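Side-chain contacts in alpha-catenin-like protein hmp-1 (Caenorhabditis elegans, PDB 5XA5), which binds actin filaments, cadherin and beta-catenin at cell junctions and is required for cell migration and cell shape changes as the body encloses and elongates: residues Q28-Q31 against L32-V36; V62-F65 against L66-G69; A123-S126 against G127-L131. All blocks are in the same frame, centred on the assembly; numbering follows the deposited sequence.

Contact 1. Residues Q28-Q31 against L32-V36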
ATOM      1  N   GLN A  28      -4.163  11.349  -2.694  1.00 24.39           N
ATOM      2  CA  GLN A  28      -3.373  11.448  -3.924  1.00 22.87           C
ATOM      3  C   GLN A  28      -4.237  11.240  -5.159  1.00 28.76           C
ATOM      4  O   GLN A  28      -4.135  11.992  -6.124  1.00 27.10           O
ATOM      5  CB  GLN A  28      -2.234  10.421  -3.918  1.00 25.38           C
ATOM      6  CG  GLN A  28      -1.084  10.772  -2.996  1.00 28.03           C
ATOM      7  CD  GLN A  28       0.029   9.740  -3.052  1.00 36.03           C
ATOM      8  OE1 GLN A  28       0.887   9.778  -3.936  1.00 37.64           O
ATOM      9  NE2 GLN A  28       0.019   8.805  -2.105  1.00 36.97           N
ATOM     10  N   ILE A  29      -5.070  10.205  -5.157  1.00 26.85           N
ATOM     11  CA  ILE A  29      -5.878   9.931  -6.340  0.64 27.40           C
ATOM     12  C   ILE A  29      -6.966  10.993  -6.495  1.00 27.25           C
ATOM     13  O   ILE A  29      -7.342  11.324  -7.610  1.00 27.81           O
ATOM     14  CB  ILE A  29      -6.508   8.498  -6.330  0.64 30.34           C
ATOM     15  CG1 ILE A  29      -7.548   8.326  -5.223  0.64 27.44           C
ATOM     16  CG2 ILE A  29      -5.425   7.420  -6.226  0.64 29.29           C
ATOM     17  CD1 ILE A  29      -8.189   6.950  -5.214  0.64 36.05           C
ATOM     18  N   THR A  30      -7.438  11.562  -5.388  1.00 23.46           N
ATOM     19  CA  THR A  30      -8.438  12.624  -5.503  1.00 24.66           C
ATOM     20  C   THR A  30      -7.819  13.827  -6.207  1.00 25.85           C
ATOM     21  O   THR A  30      -8.458  14.459  -7.060  1.00 25.62           O
ATOM     22  CB  THR A  30      -8.981  12.996  -4.122  1.00 24.51           C
ATOM     23  OG1 THR A  30      -9.599  11.835  -3.558  1.00 24.47           O
ATOM     24  CG2 THR A  30     -10.007  14.094  -4.211  1.00 26.40           C
ATOM     25  N   GLN A  31      -6.567  14.126  -5.878  1.00 23.39           N
ATOM     26  CA  GLN A  31      -5.846  15.204  -6.565  1.00 25.73           C
ATOM     27  C   GLN A  31      -5.700  14.897  -8.041  1.00 29.99           C
ATOM     28  O   GLN A  31      -5.978  15.736  -8.896  1.00 29.23           O
ATOM     29  CB  GLN A  31      -4.456  15.409  -5.969  1.00 28.94           C
ATOM     30  CG  GLN A  31      -4.411  15.987  -4.574  1.00 26.16           C
ATOM     31  CD  GLN A  31      -3.031  15.868  -3.963  1.00 36.57           C
ATOM     32  OE1 GLN A  31      -2.024  16.089  -4.637  1.00 41.63           O
ATOM     33  NE2 GLN A  31      -2.972  15.533  -2.676  1.00 30.93           N
ATOM     34  N   LEU A  32      -5.242  13.686  -8.329  1.00 26.86           N
ATOM     35  CA  LEU A  32      -4.980  13.286  -9.713  1.00 29.48           C
ATOM     36  C   LEU A  32      -6.224  13.479 -10.575  1.00 27.80           C
ATOM     37  O   LEU A  32      -6.188  14.182 -11.593  1.00 37.67           O
ATOM     38  CB  LEU A  32      -4.502  11.833  -9.768  1.00 29.49           C
ATOM     39  CG  LEU A  32      -3.127  11.605  -9.133  1.00 30.01           C
ATOM     40  CD1 LEU A  32      -2.868  10.119  -8.868  1.00 31.85           C
ATOM     41  CD2 LEU A  32      -2.007  12.218 -10.021  1.00 31.39           C
ATOM     42  N   ILE A  33      -7.332  12.894 -10.137  1.00 29.44           N
ATOM     43  CA  ILE A  33      -8.558  12.858 -10.920  1.00 31.22           C
ATOM     44  C   ILE A  33      -9.250  14.207 -10.987  1.00 32.79           C
ATOM     45  O   ILE A  33      -9.641  14.661 -12.063  1.00 34.89           O
ATOM     46  CB  ILE A  33      -9.530  11.815 -10.357  1.00 31.41           C
ATOM     47  CG1 ILE A  33      -8.922  10.414 -10.478  1.00 44.91           C
ATOM     48  CG2 ILE A  33     -10.872  11.883 -11.077  1.00 34.19           C
ATOM     49  CD1 ILE A  33      -8.257  10.147 -11.814  1.00 51.57           C
ATOM     50  N   ASN A  34      -9.402  14.866  -9.844  1.00 26.92           N
ATOM     51  CA  ASN A  34     -10.079  16.159  -9.845  1.00 26.32           C
ATOM     52  C   ASN A  34      -9.368  17.227 -10.660  1.00 27.68           C
ATOM     53  O   ASN A  34     -10.010  17.985 -11.394  1.00 31.40           O
ATOM     54  CB  ASN A  34     -10.244  16.666  -8.412  1.00 26.25           C
ATOM     55  CG  ASN A  34     -11.332  15.936  -7.663  1.00 32.85           C
ATOM     56  OD1 ASN A  34     -12.021  15.071  -8.215  1.00 32.39           O
ATOM     57  ND2 ASN A  34     -11.515  16.300  -6.403  1.00 29.84           N
ATOM     58  N   GLU A  35      -8.047  17.311 -10.534  1.00 27.86           N
ATOM     59  CA  GLU A  35      -7.342  18.410 -11.189  1.00 26.35           C
ATOM     60  C   GLU A  35      -7.423  18.284 -12.700  1.00 32.57           C
ATOM     61  O   GLU A  35      -7.679  19.269 -13.382  1.00 35.06           O
ATOM     62  CB  GLU A  35      -5.880  18.480 -10.752  1.00 28.67           C
ATOM     63  CG  GLU A  35      -5.679  19.016  -9.339  1.00 31.23           C
ATOM     64  CD  GLU A  35      -4.224  19.012  -8.921  1.00 38.35           C
ATOM     65  OE1 GLU A  35      -3.371  19.333  -9.768  1.00 43.50           O
ATOM     66  OE2 GLU A  35      -3.933  18.693  -7.746  1.00 39.22           O
ATOM     67  N   VAL A  36      -7.230  17.078 -13.222  1.00 29.59           N
ATOM     68  CA  VAL A  36      -7.109  16.920 -14.670  1.00 35.25           C
ATOM     69  C   VAL A  36      -8.475  16.945 -15.357  1.00 44.24           C
ATOM     70  O   VAL A  36      -8.567  17.193 -16.560  1.00 38.44           O
ATOM     71  CB  VAL A  36      -6.352  15.620 -15.027  1.00 32.73           C
ATOM     72  CG1 VAL A  36      -7.223  14.395 -14.792  1.00 37.92           C
ATOM     73  CG2 VAL A  36      -5.838  15.674 -16.480  1.00 39.54           C
TER
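Residues Q28 to E35 touch along the final turns of helix 23-36, the first helix of this N-terminal, vinculin-family part of the protein. Four successive backbone bonds run from i+4 to i: L32 N to Q28 O, I33 N to I29 O, N34 N to T30 O and E35 N to Q31 O. The I33 bond is the straightest, with an N-H...O angle of 171°.

Side chains of the later turn lean back over the carbonyls of the earlier one. With its CG anti to the carbonyl carbon (chi1 -67°), L32 sets that atom 3.2 Å from Q28 O, and its CD1 reaches I29 CA at 3.9 Å. Its side chain also touches L131 of helix 117-165 and a basic side chain of the chain of another protein. An alanine in place of L32 would probably leave L131 with less to pack on and open a gap over the Q28-I29 backbone. I33 lies similarly, its CG1 3.4 Å from I29 O.

On the more exposed side, T30 and N34 run alongside each other, and methyl CG2 of T30 meets ND2 of N34 at 3.5 Å. T30 turns its hydroxyl the other way, to L26 O one turn earlier. Q31 and E35 also point the same way, with amide and carboxylate planes 3° apart, yet they meet through CB of Q31 and OE2 of E35, 3.8 Å apart. Their polar ends suit an interface: E35 OE2 forms a salt bridge with a basic side chain of that other protein, and Q31 OE1 takes hydrogen bonds from a basic and a polar one.

Q28 and V36 touch the other protein too, and Q28, I29, I33 and V36 rest on L138, A135, T132 and L131 of helix 117-165.

Contact 2. Residues V62-F65 against L66-G69; sequences VANF and LQTG
The N64 and Q67 amides, one turn apart on helix 51-74 of the vinculin-family helical bundle, are joined through a water. ND2 of N64 donates to it at 2.9 Å, and the water donates in turn to OE1 of Q67 at 2.6 Å. Polar amides suit this more exposed side of the helix. The third flat group, the F65 ring, lies on a buried side; CG and CD2 are each 3.9 Å from L66 N, which approaches obliquely. With CG anti to its own N (chi1 -171°), F65 carries the ring out toward L93 and V96 of helix 83-112, where a large apolar group fits, and a polar side chain of the chain of another protein packs on it too.

V62 and L66 lie alongside each other, branch against branch, with CG1 of V62 4.1 Å from CD1 of L66. L66 also draws its CG over V62 O at 3.2 Å and touches L93 and Q97.

Backbone bonds from L66, Q67, T68 and G69 back to V62, A63, N64 and F65 carry the helix through the contact. T68 adds one from its side chain, as threonine readily does within a helix: in the conformer described here its hydroxyl OG1 bonds N64 O at 3.1 Å and its backbone N does so at 2.9 Å, the two reaching that oxygen from opposite faces of the carbonyl plane.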
ATOM      1  N   VAL A  62       7.573  11.127 -16.418  1.00 35.22           N
ATOM      2  CA  VAL A  62       7.123   9.766 -16.706  1.00 33.78           C
ATOM      3  C   VAL A  62       8.255   8.789 -16.427  1.00 38.47           C
ATOM      4  O   VAL A  62       8.071   7.787 -15.731  1.00 39.64           O
ATOM      5  CB  VAL A  62       6.650   9.606 -18.167  1.00 39.61           C
ATOM      6  CG1 VAL A  62       6.366   8.142 -18.475  1.00 41.58           C
ATOM      7  CG2 VAL A  62       5.407  10.433 -18.418  1.00 37.21           C
ATOM      8  N   ALA A  63       9.437   9.098 -16.958  1.00 38.34           N
ATOM      9  CA  ALA A  63      10.597   8.236 -16.778  1.00 37.03           C
ATOM     10  C   ALA A  63      10.955   8.034 -15.306  1.00 41.28           C
ATOM     11  O   ALA A  63      11.240   6.914 -14.880  1.00 42.95           O
ATOM     12  CB  ALA A  63      11.801   8.801 -17.544  1.00 39.13           C
ATOM     13  N   ASN A  64      10.942   9.112 -14.530  1.00 37.27           N
ATOM     14  CA  ASN A  64      11.321   9.005 -13.130  1.00 40.07           C
ATOM     15  C   ASN A  64      10.306   8.176 -12.353  1.00 39.85           C
ATOM     16  O   ASN A  64      10.673   7.441 -11.434  1.00 40.93           O
ATOM     17  CB  ASN A  64      11.477  10.387 -12.495  1.00 43.20           C
ATOM     18  CG  ASN A  64      12.031  10.313 -11.087  1.00 54.14           C
ATOM     19  OD1 ASN A  64      11.288  10.409 -10.112  1.00 58.05           O
ATOM     20  ND2 ASN A  64      13.340  10.110 -10.974  1.00 57.10           N
ATOM     21  N   PHE A  65       9.033   8.296 -12.725  1.00 35.03           N
ATOM     22  CA  PHE A  65       7.981   7.495 -12.110  1.00 34.75           C
ATOM     23  C   PHE A  65       8.245   6.010 -12.385  1.00 38.46           C
ATOM     24  O   PHE A  65       8.137   5.162 -11.491  1.00 37.29           O
ATOM     25  CB  PHE A  65       6.597   7.916 -12.637  1.00 36.44           C
ATOM     26  CG  PHE A  65       5.445   7.284 -11.899  1.00 34.17           C
ATOM     27  CD1 PHE A  65       4.824   7.953 -10.858  1.00 32.80           C
ATOM     28  CD2 PHE A  65       4.986   6.025 -12.249  1.00 31.30           C
ATOM     29  CE1 PHE A  65       3.763   7.375 -10.172  1.00 32.13           C
ATOM     30  CE2 PHE A  65       3.936   5.428 -11.556  1.00 32.64           C
ATOM     31  CZ  PHE A  65       3.321   6.105 -10.521  1.00 33.70           C
ATOM     32  N   LEU A  66       8.607   5.697 -13.625  1.00 37.87           N
ATOM     33  CA  LEU A  66       8.866   4.317 -13.997  1.00 38.32           C
ATOM     34  C   LEU A  66      10.091   3.772 -13.273  1.00 42.92           C
ATOM     35  O   LEU A  66      10.103   2.614 -12.865  1.00 46.32           O
ATOM     36  CB  LEU A  66       9.044   4.194 -15.515  1.00 37.92           C
ATOM     37  CG  LEU A  66       7.819   4.617 -16.327  1.00 43.52           C
ATOM     38  CD1 LEU A  66       8.065   4.422 -17.810  1.00 50.43           C
ATOM     39  CD2 LEU A  66       6.578   3.844 -15.891  1.00 36.31           C
ATOM     40  N   GLN A  67      11.110   4.611 -13.097  1.00 42.56           N
ATOM     41  CA  GLN A  67      12.343   4.176 -12.451  1.00 39.63           C
ATOM     42  C   GLN A  67      12.116   3.912 -10.969  1.00 39.71           C
ATOM     43  O   GLN A  67      12.525   2.876 -10.445  1.00 43.04           O
ATOM     44  CB  GLN A  67      13.455   5.213 -12.638  1.00 44.75           C
ATOM     45  CG  GLN A  67      13.997   5.289 -14.050  1.00 58.19           C
ATOM     46  CD  GLN A  67      14.871   6.508 -14.265  1.00 70.88           C
ATOM     47  OE1 GLN A  67      15.273   7.175 -13.309  1.00 77.01           O
ATOM     48  NE2 GLN A  67      15.180   6.802 -15.524  1.00 64.34           N
ATOM     49  N   THR A  68      11.462   4.847 -10.295  1.00 37.26           N
ATOM     50  CA  THR A  68      11.175   4.720  -8.874  0.77 36.91           C
ATOM     51  C   THR A  68      10.216   3.554  -8.630  1.00 36.77           C
ATOM     52  O   THR A  68      10.375   2.765  -7.680  1.00 38.87           O
ATOM     53  CB  THR A  68      10.591   6.036  -8.329  0.77 38.11           C
ATOM     54  OG1 THR A  68      11.575   7.067  -8.459  0.77 44.11           O
ATOM     55  CG2 THR A  68      10.189   5.888  -6.863  0.77 44.30           C
ATOM     56  N   GLY A  69       9.214   3.442  -9.501  1.00 37.78           N
ATOM     57  CA  GLY A  69       8.259   2.347  -9.434  1.00 38.29           C
ATOM     58  C   GLY A  69       8.935   0.988  -9.533  1.00 37.27           C
ATOM     59  O   GLY A  69       8.622   0.081  -8.762  1.00 39.49           O
TER
HETATM   60  O   HOH W   1      14.985   9.770 -13.301  1.00 59.15           O

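Contact 3. Residues A123-S126 against G127-L131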
ATOM      1  N   ALA A 123      -5.305  15.982 -25.997  1.00 41.18           N
ATOM      2  CA  ALA A 123      -4.227  15.968 -25.005  1.00 39.47           C
ATOM      3  C   ALA A 123      -4.778  15.866 -23.578  1.00 41.33           C
ATOM      4  O   ALA A 123      -4.208  15.179 -22.727  1.00 39.64           O
ATOM      5  CB  ALA A 123      -3.358  17.215 -25.157  1.00 36.97           C
ATOM      6  N   THR A 124      -5.881  16.565 -23.321  1.00 38.24           N
ATOM      7  CA  THR A 124      -6.535  16.527 -22.013  1.00 37.87           C
ATOM      8  C   THR A 124      -7.076  15.131 -21.717  1.00 37.04           C
ATOM      9  O   THR A 124      -6.964  14.627 -20.592  1.00 40.28           O
ATOM     10  CB  THR A 124      -7.678  17.556 -21.933  1.00 39.52           C
ATOM     11  OG1 THR A 124      -7.162  18.865 -22.207  1.00 40.21           O
ATOM     12  CG2 THR A 124      -8.327  17.548 -20.557  1.00 37.74           C
ATOM     13  N   ASN A 125      -7.668  14.506 -22.728  1.00 40.41           N
ATOM     14  CA  ASN A 125      -8.124  13.128 -22.605  1.00 43.58           C
ATOM     15  C   ASN A 125      -6.957  12.173 -22.337  1.00 38.21           C
ATOM     16  O   ASN A 125      -7.066  11.256 -21.516  1.00 40.27           O
ATOM     17  CB  ASN A 125      -8.880  12.710 -23.867  1.00 45.26           C
ATOM     18  CG  ASN A 125      -9.613  11.396 -23.696  1.00 54.47           C
ATOM     19  OD1 ASN A 125     -10.624  11.322 -22.997  1.00 61.27           O
ATOM     20  ND2 ASN A 125      -9.104  10.350 -24.330  1.00 58.99           N
ATOM     21  N   SER A 126      -5.834  12.408 -23.016  1.00 43.69           N
ATOM     22  CA  SER A 126      -4.624  11.620 -22.781  1.00 41.82           C
ATOM     23  C   SER A 126      -4.176  11.775 -21.329  1.00 37.93           C
ATOM     24  O   SER A 126      -3.730  10.813 -20.703  1.00 41.17           O
ATOM     25  CB  SER A 126      -3.490  12.050 -23.713  1.00 48.89           C
ATOM     26  OG  SER A 126      -3.810  11.812 -25.073  1.00 49.09           O
ATOM     27  N   GLY A 127      -4.291  12.996 -20.807  1.00 34.05           N
ATOM     28  CA  GLY A 127      -3.892  13.297 -19.439  1.00 30.54           C
ATOM     29  C   GLY A 127      -4.768  12.579 -18.437  1.00 34.39           C
ATOM     30  O   GLY A 127      -4.273  12.039 -17.448  1.00 35.63           O
ATOM     31  N   ARG A 128      -6.073  12.578 -18.689  1.00 33.23           N
ATOM     32  CA  ARG A 128      -7.004  11.827 -17.846  1.00 32.92           C
ATOM     33  C   ARG A 128      -6.637  10.349 -17.805  1.00 35.20           C
ATOM     34  O   ARG A 128      -6.591   9.735 -16.744  1.00 40.65           O
ATOM     35  CB  ARG A 128      -8.439  11.988 -18.339  1.00 43.76           C
ATOM     36  CG  ARG A 128      -9.440  11.109 -17.606  1.00 44.21           C
ATOM     37  CD  ARG A 128     -10.852  11.407 -18.062  1.00 64.82           C
ATOM     38  NE  ARG A 128     -11.815  10.437 -17.553  1.00 82.90           N
ATOM     39  CZ  ARG A 128     -13.133  10.601 -17.613  1.00 94.56           C
ATOM     40  NH1 ARG A 128     -13.635  11.703 -18.151  1.00 98.79           N
ATOM     41  NH2 ARG A 128     -13.945   9.672 -17.127  1.00 96.57           N
ATOM     42  N   ASN A 129      -6.375   9.779 -18.971  1.00 34.84           N
ATOM     43  CA  ASN A 129      -6.010   8.371 -19.047  1.00 37.48           C
ATOM     44  C   ASN A 129      -4.720   8.057 -18.308  1.00 36.19           C
ATOM     45  O   ASN A 129      -4.639   7.041 -17.616  1.00 39.24           O
ATOM     46  CB  ASN A 129      -5.891   7.938 -20.500  1.00 44.87           C
ATOM     47  CG  ASN A 129      -7.230   7.836 -21.183  1.00 49.41           C
ATOM     48  OD1 ASN A 129      -8.268   7.763 -20.528  1.00 45.91           O
ATOM     49  ND2 ASN A 129      -7.219   7.837 -22.509  1.00 41.88           N
ATOM     50  N   LEU A 130      -3.726   8.937 -18.433  1.00 36.23           N
ATOM     51  CA  LEU A 130      -2.429   8.724 -17.787  1.00 32.01           C
ATOM     52  C   LEU A 130      -2.534   8.819 -16.272  1.00 34.65           C
ATOM     53  O   LEU A 130      -2.017   7.964 -15.557  1.00 33.79           O
ATOM     54  CB  LEU A 130      -1.381   9.729 -18.283  1.00 35.71           C
ATOM     55  CG  LEU A 130      -0.059   9.801 -17.492  1.00 33.94           C
ATOM     56  CD1 LEU A 130       0.676   8.455 -17.446  1.00 36.16           C
ATOM     57  CD2 LEU A 130       0.854  10.893 -18.048  1.00 34.54           C
ATOM     58  N   LEU A 131      -3.191   9.863 -15.784  1.00 33.00           N
ATOM     59  CA  LEU A 131      -3.270  10.058 -14.335  1.00 34.04           C
ATOM     60  C   LEU A 131      -4.207   9.030 -13.694  1.00 33.47           C
ATOM     61  O   LEU A 131      -4.068   8.698 -12.512  1.00 31.38           O
ATOM     62  CB  LEU A 131      -3.712  11.495 -14.004  1.00 32.71           C
ATOM     63  CG  LEU A 131      -2.727  12.587 -14.460  1.00 31.08           C
ATOM     64  CD1 LEU A 131      -3.145  13.942 -13.922  1.00 29.84           C
ATOM     65  CD2 LEU A 131      -1.296  12.269 -14.026  1.00 31.39           C
TER
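Backbone hydrogen bonds come first where A123-S126 meets G127-L131 within the long helix 117-165. G127 N donates to A123 O and R128 N to T124 O, both at 2.9 Å; N129 N reaches N125 O and L130 N reaches S126 O. The N129 bond is fairly straight, with an N-H...O angle of 164°.

Polar side chains make up the second group. N125 and N129 lie on the exposed side and slant across each other, their amide planes 75° apart. Their ND2 atoms come within 3.6 Å, but both are donors, so this is mere proximity. N129 has its CG anti to the carbonyl carbon (chi1 -72°), which folds the amide back until CG is 3.4 Å from N125 O. R128 does the reverse: only its CB stays close, 3.5 Å from N125 O, and the extended chain leads the guanidinium away, as befits a long charged residue on an exposed side. T124 OG1 bonds R120 O, while S126 OG bonds both I122 O and T106 OG1 of helix 83-112, so a small serine can be buried without losing polar partners.

Packing through carbon atoms forms the third group. L130 brings its CB to 3.5 Å from S126 O, and its side chain touches T99 of helix 83-112, where A123 meets F110. L131 faces helix 23-36, touching L32. G127 is buried, and with no side chain its backbone is met directly by CG2 of V36 from helix 23-36.

The chemistry thus divides by side: amides and a charge where solvent can reach, and alanine, serine, glycine and leucine where other helices and the chain of another protein press close, with the buried hydroxyl of S126 linking two helices by a hydrogen bond.

Overall arrangement
The three contacts follow one another along the chain, on helix 23-36, helix 51-74 and helix 117-165, all within the same vinculin-family region. Contacts 1 and 3 are neighbours, their centres 12 Å apart, and they touch: V36 CB meets L131 CD1 at 3.8 Å, and V36 also packs on the backbone of G127. Contact 2 stands apart, its centre about 19 Å from that of contact 1 and about 17 Å from that of contact 3. Helix 83-112 ties it in indirectly, taking side chains from both contact 2 and contact 3. All three also pack against the chain of another protein, consistent with a helical region that binds a partner such as beta-catenin.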